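Myo-inositol phosphohydrolase (PDB 4WU3) probably removes phosphate groups from myo-inositol polyphosphates such as phytate, as a phosphatase with two repeats of a protein-tyrosine-phosphatase-like fold. Local coordinates at residues Q59-R62 / N63-M66; F97-K100 / E101-I105; E522-N525 / F526-M530; A600-I603 / E604-Y607. The protein carries 2 engineered substitutions. All blocks are in the same frame, centred on the assembly; numbering follows the deposited sequence.

Contact 1: Q59-R62 / N63-M66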
loop_
_atom_site.group_PDB
_atom_site.type_symbol
_atom_site.label_atom_id
_atom_site.label_comp_id
_atom_site.label_asym_id
_atom_site.label_seq_id
_atom_site.Cartn_x
_atom_site.Cartn_y
_atom_site.Cartn_z
ATOM N N GLN A 59 -34.050 -14.076 -2.670
ATOM C CA GLN A 59 -32.976 -15.033 -2.897
ATOM C C GLN A 59 -31.862 -14.801 -1.886
ATOM O O GLN A 59 -31.777 -13.731 -1.275
ATOM C CB GLN A 59 -32.412 -14.862 -4.306
ATOM C CG GLN A 59 -31.678 -13.540 -4.489
ATOM C CD GLN A 59 -31.131 -13.338 -5.888
ATOM O OE1 GLN A 59 -31.224 -14.216 -6.744
ATOM N NE2 GLN A 59 -30.561 -12.158 -6.129
ATOM N N LEU A 60 -31.002 -15.798 -1.708
ATOM C CA LEU A 60 -29.776 -15.597 -0.966
ATOM C C LEU A 60 -28.893 -14.665 -1.784
ATOM O O LEU A 60 -28.881 -14.738 -3.012
ATOM C CB LEU A 60 -29.061 -16.923 -0.735
ATOM C CG LEU A 60 -29.683 -17.877 0.272
ATOM C CD1 LEU A 60 -28.836 -19.133 0.376
ATOM C CD2 LEU A 60 -29.822 -17.223 1.640
ATOM N N PRO A 61 -28.147 -13.782 -1.110
ATOM C CA PRO A 61 -27.305 -12.852 -1.840
ATOM C C PRO A 61 -26.033 -13.481 -2.377
ATOM O O PRO A 61 -25.721 -14.627 -2.087
ATOM C CB PRO A 61 -26.963 -11.802 -0.797
ATOM C CG PRO A 61 -26.980 -12.539 0.496
ATOM C CD PRO A 61 -28.047 -13.596 0.349
ATOM N N ARG A 62 -25.317 -12.682 -3.156
ATOM C CA ARG A 62 -24.030 -13.006 -3.736
ATOM C C ARG A 62 -23.025 -13.512 -2.706
ATOM O O ARG A 62 -22.877 -12.942 -1.629
ATOM C CB ARG A 62 -23.502 -11.735 -4.414
ATOM C CG ARG A 62 -22.105 -11.814 -5.003
ATOM C CD ARG A 62 -21.709 -10.458 -5.557
ATOM N NE ARG A 62 -20.405 -10.483 -6.215
ATOM C CZ ARG A 62 -19.669 -9.404 -6.445
ATOM N NH1 ARG A 62 -20.102 -8.208 -6.070
ATOM N NH2 ARG A 62 -18.501 -9.518 -7.048
ATOM N N ASN A 63 -22.345 -14.599 -3.055
ATOM C CA ASN A 63 -21.272 -15.154 -2.239
ATOM C C ASN A 63 -21.703 -15.561 -0.848
ATOM O O ASN A 63 -20.893 -15.571 0.074
ATOM C CB ASN A 63 -20.104 -14.160 -2.154
ATOM C CG ASN A 63 -19.335 -14.081 -3.451
ATOM O OD1 ASN A 63 -19.169 -15.093 -4.137
ATOM N ND2 ASN A 63 -18.888 -12.879 -3.814
ATOM N N PHE A 64 -22.969 -15.906 -0.687
ATOM C CA PHE A 64 -23.426 -16.387 0.602
ATOM C C PHE A 64 -22.749 -17.717 0.947
ATOM O O PHE A 64 -22.656 -18.608 0.110
ATOM C CB PHE A 64 -24.938 -16.586 0.626
ATOM C CG PHE A 64 -25.431 -17.140 1.927
ATOM C CD1 PHE A 64 -25.748 -16.295 2.980
ATOM C CD2 PHE A 64 -25.521 -18.501 2.119
ATOM C CE1 PHE A 64 -26.163 -16.802 4.189
ATOM C CE2 PHE A 64 -25.941 -19.010 3.328
ATOM C CZ PHE A 64 -26.256 -18.163 4.365
ATOM N N ARG A 65 -22.281 -17.857 2.177
ATOM C CA ARG A 65 -21.852 -19.163 2.656
ATOM C C ARG A 65 -22.004 -19.247 4.154
ATOM O O ARG A 65 -21.993 -18.235 4.848
ATOM C CB ARG A 65 -20.406 -19.475 2.266
ATOM C CG ARG A 65 -19.340 -18.633 2.966
ATOM C CD ARG A 65 -19.134 -17.303 2.259
ATOM N NE ARG A 65 -17.816 -16.734 2.517
ATOM C CZ ARG A 65 -17.395 -15.577 2.016
ATOM N NH1 ARG A 65 -18.184 -14.856 1.242
ATOM N NH2 ARG A 65 -16.189 -15.132 2.292
ATOM N N MET A 66 -22.191 -20.466 4.637
ATOM C CA MET A 66 -22.182 -20.732 6.055
ATOM C C MET A 66 -20.889 -21.451 6.387
ATOM O O MET A 66 -20.302 -22.107 5.539
ATOM C CB MET A 66 -23.388 -21.576 6.438
ATOM C CG MET A 66 -24.657 -20.744 6.523
ATOM S SD MET A 66 -26.129 -21.740 6.628
ATOM C CE MET A 66 -25.832 -22.717 8.097
HETATM O O HOH W 1 -17.573 -12.602 -6.498
#
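Leu60 lies over the ring of Phe64, the leucine just before, and the phenylalanine at the end of, a type II beta turn that runs from Pro61 to Phe64 and leads into strand 65-66. The Leu60 methyl CD2 sits almost exactly above the ring centre, 4.3 Å from the Phe64 centroid and only 5° off the normal, a CH-pi contact. Its other methyl, CD1, reaches the rim at Phe64 CD2, 3.8 Å away. With CG anti to the backbone N, the phenyl group is swung back under the leucine, and Pro61 CD comes obliquely toward the Phe64 side chain. The turn itself is closed by a weak bond, Phe64 N to Pro61 O at 3.3 Å.

At the turn's corner Arg62 and Asn63 run side by side and point the same way, their guanidinium and amide planes 33° apart. One water accepts from both, from Arg62 NH2 and Asn63 ND2, while the same amide nitrogen also donates to the carbonyl of Ala244. The Arg62 side chain comes within about 8 Å of a bound inositol tetrakisphosphate. Behind the corner, Arg65 folds back and holds the turn's carbonyl in its guanidinium plane, NH1 donating to Asn63 O at 3.0 Å and 163°.

Contact 2: F97-K100 / E101-I105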
loop_
_atom_site.group_PDB
_atom_site.type_symbol
_atom_site.label_atom_id
_atom_site.label_comp_id
_atom_site.label_asym_id
_atom_site.label_seq_id
_atom_site.Cartn_x
_atom_site.Cartn_y
_atom_site.Cartn_z
ATOM N N PHE A 97 -26.807 -7.112 0.952
ATOM C CA PHE A 97 -28.096 -7.729 0.674
ATOM C C PHE A 97 -29.229 -6.701 0.618
ATOM O O PHE A 97 -29.230 -5.697 1.356
ATOM C CB PHE A 97 -28.427 -8.798 1.741
ATOM C CG PHE A 97 -28.094 -8.387 3.163
ATOM C CD1 PHE A 97 -28.874 -7.461 3.838
ATOM C CD2 PHE A 97 -27.001 -8.940 3.824
ATOM C CE1 PHE A 97 -28.563 -7.082 5.134
ATOM C CE2 PHE A 97 -26.692 -8.573 5.128
ATOM C CZ PHE A 97 -27.472 -7.639 5.782
ATOM N N SER A 98 -30.187 -6.953 -0.275
ATOM C CA SER A 98 -31.462 -6.249 -0.260
ATOM C C SER A 98 -32.288 -6.760 0.912
ATOM O O SER A 98 -31.895 -7.700 1.614
ATOM C CB SER A 98 -32.229 -6.486 -1.567
ATOM O OG SER A 98 -32.852 -7.760 -1.563
ATOM N N GLU A 99 -33.444 -6.155 1.132
ATOM C CA GLU A 99 -34.296 -6.582 2.238
ATOM C C GLU A 99 -34.799 -8.022 2.054
ATOM O O GLU A 99 -34.774 -8.812 2.986
ATOM C CB GLU A 99 -35.478 -5.631 2.373
ATOM C CG GLU A 99 -36.277 -5.834 3.637
ATOM C CD GLU A 99 -37.362 -4.786 3.797
ATOM O OE1 GLU A 99 -37.890 -4.325 2.765
ATOM O OE2 GLU A 99 -37.693 -4.430 4.942
ATOM N N LYS A 100 -35.265 -8.363 0.856
ATOM C CA LYS A 100 -35.691 -9.739 0.585
ATOM C C LYS A 100 -34.535 -10.736 0.704
ATOM O O LYS A 100 -34.739 -11.897 1.070
ATOM C CB LYS A 100 -36.336 -9.850 -0.796
ATOM C CG LYS A 100 -37.679 -9.143 -0.913
ATOM C CD LYS A 100 -38.338 -9.404 -2.259
ATOM C CE LYS A 100 -39.516 -8.470 -2.491
ATOM N NZ LYS A 100 -40.566 -8.691 -1.473
ATOM N N GLU A 101 -33.315 -10.302 0.398
ATOM C CA GLU A 101 -32.167 -11.201 0.559
ATOM C C GLU A 101 -31.861 -11.412 2.041
ATOM O O GLU A 101 -31.491 -12.509 2.456
ATOM C CB GLU A 101 -30.943 -10.683 -0.202
ATOM C CG GLU A 101 -31.123 -10.740 -1.717
ATOM C CD GLU A 101 -30.033 -10.022 -2.488
ATOM O OE1 GLU A 101 -29.500 -8.993 -1.999
ATOM O OE2 GLU A 101 -29.729 -10.490 -3.609
ATOM N N LEU A 102 -32.039 -10.373 2.850
ATOM C CA LEU A 102 -31.894 -10.545 4.293
ATOM C C LEU A 102 -32.938 -11.546 4.788
ATOM O O LEU A 102 -32.627 -12.447 5.578
ATOM C CB LEU A 102 -32.029 -9.220 5.043
ATOM C CG LEU A 102 -32.031 -9.325 6.576
ATOM C CD1 LEU A 102 -30.722 -9.890 7.104
ATOM C CD2 LEU A 102 -32.320 -7.992 7.242
ATOM N N GLU A 103 -34.170 -11.401 4.306
ATOM C CA GLU A 103 -35.256 -12.297 4.720
ATOM C C GLU A 103 -34.904 -13.748 4.382
ATOM O O GLU A 103 -35.115 -14.652 5.197
ATOM C CB GLU A 103 -36.583 -11.861 4.096
ATOM C CG GLU A 103 -37.176 -10.635 4.780
ATOM C CD GLU A 103 -38.170 -9.873 3.916
ATOM O OE1 GLU A 103 -38.628 -10.405 2.880
ATOM O OE2 GLU A 103 -38.493 -8.725 4.278
ATOM N N ALA A 104 -34.315 -13.961 3.209
ATOM C CA ALA A 104 -33.837 -15.284 2.832
ATOM C C ALA A 104 -32.719 -15.776 3.761
ATOM O O ALA A 104 -32.670 -16.966 4.108
ATOM C CB ALA A 104 -33.358 -15.284 1.393
ATOM N N ILE A 105 -31.814 -14.875 4.151
ATOM C CA ILE A 105 -30.754 -15.237 5.107
ATOM C C ILE A 105 -31.337 -15.644 6.468
ATOM O O ILE A 105 -30.991 -16.678 7.023
ATOM C CB ILE A 105 -29.764 -14.081 5.325
ATOM C CG1 ILE A 105 -28.929 -13.846 4.064
ATOM C CG2 ILE A 105 -28.867 -14.391 6.510
ATOM C CD1 ILE A 105 -27.989 -12.663 4.152
HETATM O O HOH W 2 -40.272 -8.345 1.893
#
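Ser98 and Glu101 grip each other through two reciprocal hydrogen bonds. Ser98 N donates to Glu101 OE1 at 2.8 Å and 169°, meeting the carboxylate on its anti side, 19° out of plane; Glu101 N returns a bond to Ser98 OG at 3.2 Å. The serine hydroxyl gets there because chi1 of 78° sets OG between its own backbone N and carbonyl carbon. This is a capping box, with Ser98 as N-cap of helix 99-108, and its polar ends have further partners: Ser98 OG bonds Asp56, and Glu101 OE2 makes a salt bridge to Arg54. Regular helical bonds follow, beginning with Leu102 N to Ser98 O.

Apolar contacts gather round Phe97, just ahead of the cap. Leu102 CD1 lies 4.0 Å above one face of the Phe97 ring, offset toward the rim, and Leu102 CB touches Phe97 CD1. The Ile105 side chain crosses that of Phe97 at about a right angle, its CD1 oblique to the ring and 3.9 Å from Phe97 CD2.

Charged groups occupy the flank. Glu99 OE2 and Glu103 OE2 come within 4.4 Å, a like-charge approach probably eased by Arg193, which pairs with Glu99, and by His202, bonded to Glu103. A water 2.8 Å from Glu103 OE1 probably donates to it and accepts weakly from Lys100 NZ.

Contact 3: E522-N525 / F526-M530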
loop_
_atom_site.group_PDB
_atom_site.type_symbol
_atom_site.label_atom_id
_atom_site.label_comp_id
_atom_site.label_asym_id
_atom_site.label_seq_id
_atom_site.Cartn_x
_atom_site.Cartn_y
_atom_site.Cartn_z
ATOM N N GLU A 522 -23.734 20.099 29.251
ATOM C CA GLU A 522 -23.068 20.700 30.398
ATOM C C GLU A 522 -23.324 22.194 30.386
ATOM O O GLU A 522 -23.654 22.766 31.410
ATOM C CB GLU A 522 -21.562 20.398 30.417
ATOM C CG GLU A 522 -20.818 21.044 31.582
ATOM C CD GLU A 522 -19.496 20.368 31.917
ATOM O OE1 GLU A 522 -19.045 19.484 31.156
ATOM O OE2 GLU A 522 -18.902 20.723 32.959
ATOM N N PHE A 523 -23.200 22.833 29.232
ATOM C CA PHE A 523 -23.465 24.261 29.178
ATOM C C PHE A 523 -24.925 24.609 29.472
ATOM O O PHE A 523 -25.203 25.581 30.171
ATOM C CB PHE A 523 -23.071 24.865 27.839
ATOM C CG PHE A 523 -23.349 26.344 27.749
ATOM C CD1 PHE A 523 -22.662 27.243 28.557
ATOM C CD2 PHE A 523 -24.296 26.833 26.878
ATOM C CE1 PHE A 523 -22.923 28.609 28.495
ATOM C CE2 PHE A 523 -24.565 28.194 26.810
ATOM C CZ PHE A 523 -23.876 29.087 27.618
ATOM N N ILE A 524 -25.862 23.846 28.930
ATOM C CA ILE A 524 -27.272 24.154 29.142
ATOM C C ILE A 524 -27.622 24.010 30.624
ATOM O O ILE A 524 -28.258 24.884 31.228
ATOM C CB ILE A 524 -28.162 23.264 28.267
ATOM C CG1 ILE A 524 -27.929 23.626 26.795
ATOM C CG2 ILE A 524 -29.633 23.406 28.650
ATOM C CD1 ILE A 524 -28.525 22.650 25.816
ATOM N N ASN A 525 -27.166 22.922 31.220
ATOM C CA ASN A 525 -27.322 22.745 32.643
ATOM C C ASN A 525 -26.731 23.934 33.399
ATOM O O ASN A 525 -27.370 24.479 34.290
ATOM C CB ASN A 525 -26.694 21.426 33.082
ATOM C CG ASN A 525 -27.465 20.228 32.564
ATOM O OD1 ASN A 525 -28.611 20.352 32.121
ATOM N ND2 ASN A 525 -26.843 19.062 32.619
ATOM N N PHE A 526 -25.531 24.364 33.028
ATOM C CA PHE A 526 -24.938 25.533 33.670
ATOM C C PHE A 526 -25.883 26.721 33.583
ATOM O O PHE A 526 -26.084 27.412 34.574
ATOM C CB PHE A 526 -23.586 25.892 33.046
ATOM C CG PHE A 526 -22.986 27.163 33.583
ATOM C CD1 PHE A 526 -22.201 27.148 34.696
ATOM C CD2 PHE A 526 -23.207 28.365 32.969
ATOM C CE1 PHE A 526 -21.646 28.313 35.194
ATOM C CE2 PHE A 526 -22.659 29.531 33.466
ATOM C CZ PHE A 526 -21.878 29.505 34.584
ATOM N N THR A 527 -26.471 26.963 32.410
ATOM C CA THR A 527 -27.312 28.147 32.240
ATOM C C THR A 527 -28.576 28.079 33.078
ATOM O O THR A 527 -29.132 29.106 33.431
ATOM C CB THR A 527 -27.752 28.397 30.775
ATOM O OG1 THR A 527 -28.540 27.294 30.305
ATOM C CG2 THR A 527 -26.556 28.613 29.870
ATOM N N ARG A 528 -29.049 26.880 33.382
ATOM C CA ARG A 528 -30.283 26.748 34.151
ATOM C C ARG A 528 -30.149 27.213 35.601
ATOM O O ARG A 528 -31.121 27.655 36.197
ATOM C CB ARG A 528 -30.711 25.304 34.194
ATOM C CG ARG A 528 -30.981 24.644 32.870
ATOM C CD ARG A 528 -31.275 23.233 33.296
ATOM N NE ARG A 528 -31.259 22.201 32.293
ATOM C CZ ARG A 528 -32.240 22.022 31.432
ATOM N NH1 ARG A 528 -33.287 22.845 31.427
ATOM N NH2 ARG A 528 -32.148 21.037 30.577
ATOM N N THR A 529 -28.955 27.085 36.172
ATOM C CA THR A 529 -28.748 27.356 37.595
ATOM C C THR A 529 -27.941 28.628 37.838
ATOM O O THR A 529 -27.771 29.041 38.982
ATOM C CB THR A 529 -27.976 26.212 38.264
ATOM O OG1 THR A 529 -26.635 26.197 37.783
ATOM C CG2 THR A 529 -28.527 24.924 37.905
ATOM N N MET A 530 -27.414 29.238 36.780
ATOM C CA MET A 530 -26.551 30.386 36.971
ATOM C C MET A 530 -27.372 31.559 37.493
ATOM O O MET A 530 -28.572 31.655 37.233
ATOM C CB MET A 530 -25.812 30.756 35.682
ATOM C CG MET A 530 -26.648 31.468 34.632
ATOM S SD MET A 530 -25.729 31.620 33.082
ATOM C CE MET A 530 -26.857 32.638 32.159
HETATM O O HOH W 3 -29.251 19.780 29.315
#
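The Phe523 ring carries the methyl of Thr527 on one face. CG2 stands 3.8 Å from the ring centroid, 21° off the normal and displaced toward the rim, so that its closest carbon is Phe523 CZ at 3.5 Å; this is a CH-pi contact, the two side chains crossing at about a right angle. Phe526 CD2 approaches the same ring obliquely. The other flat group is the Arg528 guanidinium: Ile524 CG2 lies over one face, near the rim, and Asn525 OD1 sits at the edge in its plane.

That edge contact is a nearly straight hydrogen bond, Arg528 NE to Asn525 OD1, 3.2 Å and 176°. The two side chains run alongside each other, and a water donating to Asn525 OD1 also accepts weakly from Arg528 NH2. The same NH2 donates to the carbonyl of Phe618, which helps fix the rotation of the guanidinium.

One residue back, Thr527 turns its hydroxyl onto the helix. OG1 is placed between backbone N and carbonyl carbon (chi1 62°) and donates to Ile524 O at 2.6 Å, in the carbonyl plane on a lone pair. Ile524 O therefore takes two bonds, since Arg528 N also donates to it.

Residues 522-529 form the last turns of helix 517-529 in a PTP-like domain. Glu522 OE2 bonds Tyr505 of strand 503-509 and makes a salt bridge with Lys449 of helix 449-463. Phe523 and Phe526 pack on Leu536 of strand 535-539, Phe526 also meets Tyr417 edge-to-face, and Ile524 and Thr527 face Met557 of helix 545-558.

Contact 4: A600-I603 / E604-Y607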
loop_
_atom_site.group_PDB
_atom_site.type_symbol
_atom_site.label_atom_id
_atom_site.label_comp_id
_atom_site.label_asym_id
_atom_site.label_seq_id
_atom_site.Cartn_x
_atom_site.Cartn_y
_atom_site.Cartn_z
ATOM N N ALA A 600 -21.556 23.231 10.357
ATOM C CA ALA A 600 -22.595 23.879 9.603
ATOM C C ALA A 600 -23.912 23.148 9.807
ATOM O O ALA A 600 -24.946 23.762 9.999
ATOM C CB ALA A 600 -22.221 23.905 8.133
ATOM N N HIS A 601 -23.857 21.827 9.779
ATOM C CA HIS A 601 -25.041 20.995 9.906
ATOM C C HIS A 601 -25.618 21.082 11.317
ATOM O O HIS A 601 -26.818 21.315 11.491
ATOM C CB HIS A 601 -24.653 19.550 9.601
ATOM C CG HIS A 601 -25.813 18.626 9.423
ATOM N ND1 HIS A 601 -26.072 17.584 10.282
ATOM C CD2 HIS A 601 -26.766 18.568 8.466
ATOM C CE1 HIS A 601 -27.142 16.929 9.871
ATOM N NE2 HIS A 601 -27.583 17.508 8.771
ATOM N N MET A 602 -24.759 20.901 12.319
ATOM C CA MET A 602 -25.206 20.778 13.694
ATOM C C MET A 602 -25.673 22.096 14.299
ATOM O O MET A 602 -26.518 22.083 15.194
ATOM C CB MET A 602 -24.110 20.159 14.572
ATOM C CG MET A 602 -23.779 18.706 14.243
ATOM S SD MET A 602 -25.187 17.578 14.352
ATOM C CE MET A 602 -25.442 17.496 16.115
ATOM N N ILE A 603 -25.138 23.227 13.839
ATOM C CA ILE A 603 -25.577 24.514 14.381
ATOM C C ILE A 603 -27.022 24.801 13.962
ATOM O O ILE A 603 -27.781 25.395 14.726
ATOM C CB ILE A 603 -24.658 25.684 13.985
ATOM C CG1 ILE A 603 -25.021 26.952 14.775
ATOM C CG2 ILE A 603 -24.758 25.974 12.497
ATOM C CD1 ILE A 603 -24.895 26.814 16.276
ATOM N N GLU A 604 -27.400 24.364 12.760
ATOM C CA GLU A 604 -28.796 24.410 12.331
ATOM C C GLU A 604 -29.671 23.513 13.179
ATOM O O GLU A 604 -30.787 23.895 13.551
ATOM C CB GLU A 604 -28.944 23.946 10.891
ATOM C CG GLU A 604 -28.511 24.965 9.869
ATOM C CD GLU A 604 -28.819 24.531 8.451
ATOM O OE1 GLU A 604 -29.026 23.319 8.221
ATOM O OE2 GLU A 604 -28.853 25.406 7.562
ATOM N N LYS A 605 -29.197 22.301 13.448
ATOM C CA LYS A 605 -29.952 21.402 14.301
ATOM C C LYS A 605 -30.189 22.081 15.640
ATOM O O LYS A 605 -31.319 22.129 16.138
ATOM C CB LYS A 605 -29.245 20.060 14.467
ATOM C CG LYS A 605 -29.421 19.159 13.252
ATOM C CD LYS A 605 -29.127 17.699 13.553
ATOM C CE LYS A 605 -29.576 16.816 12.396
ATOM N NZ LYS A 605 -29.273 15.373 12.613
ATOM N N PHE A 606 -29.136 22.647 16.210
ATOM C CA PHE A 606 -29.268 23.249 17.522
ATOM C C PHE A 606 -30.273 24.398 17.499
ATOM O O PHE A 606 -30.988 24.608 18.462
ATOM C CB PHE A 606 -27.925 23.727 18.056
ATOM C CG PHE A 606 -28.008 24.260 19.442
ATOM C CD1 PHE A 606 -27.925 23.404 20.519
ATOM C CD2 PHE A 606 -28.209 25.612 19.669
ATOM C CE1 PHE A 606 -28.014 23.888 21.798
ATOM C CE2 PHE A 606 -28.301 26.103 20.952
ATOM C CZ PHE A 606 -28.203 25.238 22.017
ATOM N N TYR A 607 -30.329 25.136 16.398
ATOM C CA TYR A 607 -31.340 26.175 16.239
ATOM C C TYR A 607 -32.738 25.572 16.350
ATOM O O TYR A 607 -33.604 26.107 17.058
ATOM C CB TYR A 607 -31.183 26.880 14.900
ATOM C CG TYR A 607 -32.194 27.974 14.684
ATOM C CD1 TYR A 607 -31.977 29.253 15.182
ATOM C CD2 TYR A 607 -33.377 27.724 14.006
ATOM C CE1 TYR A 607 -32.907 30.260 15.003
ATOM C CE2 TYR A 607 -34.314 28.724 13.816
ATOM C CZ TYR A 607 -34.074 29.990 14.317
ATOM O OH TYR A 607 -35.009 30.983 14.133
#
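Successive i to i+4 bonds run along the backbone here, from Lys605 N to His601 O, from Phe606 N to Met602 O at 2.9 Å and from Tyr607 N to Ile603 O. They belong to the middle of helix 593-613, which packs on helices 564-573 and 545-558, the latter following the phosphate-binding loop of a PTP-like fold; Lys592 just before helix 593-613 and Tyr596 in its first turn belong to the pocket of a bound inositol tetrakisphosphate.

On one flank, Lys605 is the side chain that reaches back. Its chain is extended beyond CG and runs toward the preceding turn, where it passes two residues. The bent side chain of Met602 crosses it at a slant, with SD 4.0 Å from Lys605 CD. Farther out, the lysine meets His601, whose imidazole is carried toward it by a CG anti to the backbone N (chi1 -168°). Lys605 CE makes the closest contact, while NZ is 3.8 Å from His601 CE1 and 4.5 Å from His601 ND1. Trp622 of helix 622-626 touches both Met602 and Lys605.

Another side of the helix turns inward. Ile603 packs on Leu568 of helix 564-573 and on Met556 of helix 545-558, and Phe606 touches Met556 as well while meeting Trp622 edge-to-face. Beside this face, Glu604, extended beyond CG, lays its CG 3.8 Å from Ala600 O, and its carboxylate makes a salt bridge with Lys374. In the histidine contact the closest approach is carbon to carbon, His601 CE1 to Lys605 CE at 3.5 Å, with the methylene oblique to the ring.

In the fold
Along the chain the four contacts follow one another in series, two near the start and two toward the end. Contacts 1 and 2 are neighbours, centres 9 Å apart: Gln59 NE2 probably bonds Glu101 OE2, and Pro61 CG packs on Ile105 CD1, joining the turn before strand 65-66 to helix 99-108. Contacts 3 and 4 lie 20 Å apart between centres and touch through Ile524 CD1 and Phe606 CE1, where helices 517-529 and 593-613 meet. The centres of contacts 1 and 3 are about 53 Å apart, on opposite sides of the chain's centre. Contacts 1 and 2 lie by the five-stranded mixed sheet that includes 65-66 and 91-94, contact 3 by a sheet of the same strand order, consistent with a duplicated PTP-like fold.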